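Local structure of DNA topoisomerase I-like protein (Leishmania donovani, 2B9S) at residues Asp24-Cys29 with Pro52-Ala57. The protein probably forms the small catalytic subunit of a heterodimeric type IB topoisomerase, which relaxes supercoiled DNA by cutting and resealing one strand. Residues are numbered along the deposited sequence; the frame is centred on the assembly and turned at random.
Sequences DPRIIC and PWAMNA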
loop_
_atom_site.group_PDB
_atom_site.type_symbol
_atom_site.label_atom_id
_atom_site.label_comp_id
_atom_site.label_asym_id
_atom_site.label_seq_id
_atom_site.Cartn_x
_atom_site.Cartn_y
_atom_site.Cartn_z
ATOM N N ASP E 24 11.873 0.843 13.506
ATOM C CA ASP E 24 11.324 0.942 14.848
ATOM C C ASP E 24 11.408 2.430 15.252
ATOM O O ASP E 24 12.493 3.026 15.205
ATOM C CB ASP E 24 12.114 0.006 15.776
ATOM C CG ASP E 24 11.416 -0.257 17.106
ATOM O OD1 ASP E 24 10.818 0.676 17.662
ATOM O OD2 ASP E 24 11.494 -1.404 17.609
ATOM N N PRO E 25 10.258 3.066 15.557
ATOM C CA PRO E 25 10.312 4.509 15.846
ATOM C C PRO E 25 11.064 4.839 17.158
ATOM O O PRO E 25 11.501 5.975 17.351
ATOM C CB PRO E 25 8.834 4.908 15.931
ATOM C CG PRO E 25 8.117 3.661 16.221
ATOM C CD PRO E 25 8.885 2.534 15.631
ATOM N N ARG E 26 11.209 3.835 18.028
ATOM C CA ARG E 26 11.982 3.926 19.262
ATOM C C ARG E 26 13.481 4.095 18.988
ATOM O O ARG E 26 14.211 4.619 19.832
ATOM C CB ARG E 26 11.748 2.684 20.132
ATOM C CG ARG E 26 10.325 2.505 20.595
ATOM C CD ARG E 26 10.086 1.175 21.288
ATOM N NE ARG E 26 10.149 0.044 20.364
ATOM C CZ ARG E 26 9.748 -1.198 20.648
ATOM N NH1 ARG E 26 9.224 -1.475 21.827
ATOM N NH2 ARG E 26 9.851 -2.164 19.744
ATOM N N ILE E 27 13.946 3.634 17.827
ATOM C CA ILE E 27 15.340 3.864 17.415
ATOM C C ILE E 27 15.551 5.359 17.131
ATOM O O ILE E 27 16.493 5.967 17.633
ATOM C CB ILE E 27 15.751 3.006 16.181
ATOM C CG1 ILE E 27 15.561 1.506 16.456
ATOM C CG2 ILE E 27 17.192 3.324 15.740
ATOM C CD1 ILE E 27 15.817 0.625 15.246
ATOM N N ILE E 28 14.648 5.943 16.343
ATOM C CA ILE E 28 14.662 7.366 16.032
ATOM C C ILE E 28 14.497 8.248 17.286
ATOM O O ILE E 28 15.289 9.170 17.511
ATOM C CB ILE E 28 13.596 7.691 14.956
ATOM C CG1 ILE E 28 14.047 7.124 13.609
ATOM C CG2 ILE E 28 13.354 9.187 14.837
ATOM C CD1 ILE E 28 12.961 7.055 12.572
ATOM N N CYS E 29 13.480 7.953 18.092
ATOM C CA CYS E 29 13.223 8.685 19.338
ATOM C C CYS E 29 14.369 8.665 20.371
ATOM O O CYS E 29 14.676 9.715 20.934
ATOM C CB CYS E 29 11.899 8.240 19.958
ATOM S SG CYS E 29 10.475 8.737 18.949
ATOM N N PRO E 52 2.890 7.211 19.590
ATOM C CA PRO E 52 2.960 7.787 20.945
ATOM C C PRO E 52 3.584 6.842 21.971
ATOM O O PRO E 52 4.091 7.287 22.998
ATOM C CB PRO E 52 1.487 8.013 21.291
ATOM C CG PRO E 52 0.782 6.988 20.537
ATOM C CD PRO E 52 1.492 6.918 19.227
ATOM N N TRP E 53 3.533 5.550 21.668
ATOM C CA TRP E 53 4.099 4.491 22.482
ATOM C C TRP E 53 5.633 4.418 22.362
ATOM O O TRP E 53 6.292 3.703 23.122
ATOM C CB TRP E 53 3.450 3.157 22.068
ATOM C CG TRP E 53 3.560 2.819 20.564
ATOM C CD1 TRP E 53 2.643 3.122 19.573
ATOM C CD2 TRP E 53 4.637 2.117 19.908
ATOM N NE1 TRP E 53 3.088 2.646 18.355
ATOM C CE2 TRP E 53 4.304 2.031 18.526
ATOM C CE3 TRP E 53 5.848 1.556 20.348
ATOM C CZ2 TRP E 53 5.147 1.391 17.576
ATOM C CZ3 TRP E 53 6.692 0.926 19.398
ATOM C CH2 TRP E 53 6.322 0.847 18.024
ATOM N N ALA E 54 6.178 5.209 21.452
ATOM C CA ALA E 54 7.601 5.217 21.179
ATOM C C ALA E 54 8.283 6.531 21.550
ATOM O O ALA E 54 9.496 6.642 21.491
ATOM C CB ALA E 54 7.843 4.907 19.738
ATOM N N MET E 55 7.484 7.521 21.931
ATOM C CA MET E 55 7.960 8.896 22.031
ATOM C C MET E 55 8.965 9.050 23.168
ATOM O O MET E 55 9.787 9.966 23.164
ATOM C CB MET E 55 6.787 9.856 22.233
ATOM C CG MET E 55 5.907 10.028 21.005
ATOM S SD MET E 55 6.860 10.174 19.482
ATOM C CE MET E 55 7.571 11.806 19.682
ATOM N N ASN E 56 8.893 8.147 24.140
ATOM C CA ASN E 56 9.538 8.358 25.432
ATOM C C ASN E 56 10.890 7.654 25.495
ATOM O O ASN E 56 11.571 7.688 26.519
ATOM C CB ASN E 56 8.636 7.881 26.559
ATOM N N ALA E 57 11.270 7.016 24.392
ATOM C CA ALA E 57 12.599 7.201 23.822
ATOM C C ALA E 57 13.677 7.130 24.899
ATOM O O ALA E 57 14.192 8.156 25.342
ATOM C CB ALA E 57 12.678 8.523 23.076
#
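Pro25, Arg26 and Cys29 pack on Trp53 and Ala54, joining the capped first turn of helix 25-34 to the loop after helix 45-50. This buried contact belongs to the C-terminal topoisomerase domain. Its tight part centres on Ala54 and Cys29. The Ala54 methyl CB lies 3.6 Å from Arg26 CG and also touches Pro25 CG. It also sits over the rim of one face of the Trp53 indole. Cys29 CB packs 3.3 Å from Ala54 O. With Trp53 CG between the backbone N and the carbonyl carbon (chi1 55°), the ring swings toward the helix and CH2 comes 3.8 Å from Pro25 CG. Trp53 CZ3 lies over one face of the Arg26 guanidinium, while Arg26 NE sits at the indole edge. The two planes are 80° apart, so the indole edge points at the guanidinium face. Asp24, the N-cap, holds the guanidinium side-on: Arg26 NE and NH2 donate to Asp24 OD1 and OD2, which each offer a syn lone pair. OD1 also takes the capping bond from Arg26 N. Arg26 NH2 also forms a salt bridge with Glu247 of the large subunit. Trp6 of that subunit meets the Trp53 ring.

The other side is looser and more open to solvent. It is formed by a type I turn, Ala54 to Ala57, closed by a weak Ala57 N to Ala54 O bond. Met55 CB points away, but a bend at chi2 (-42°) brings SD to 3.9 Å from Cys29 SG.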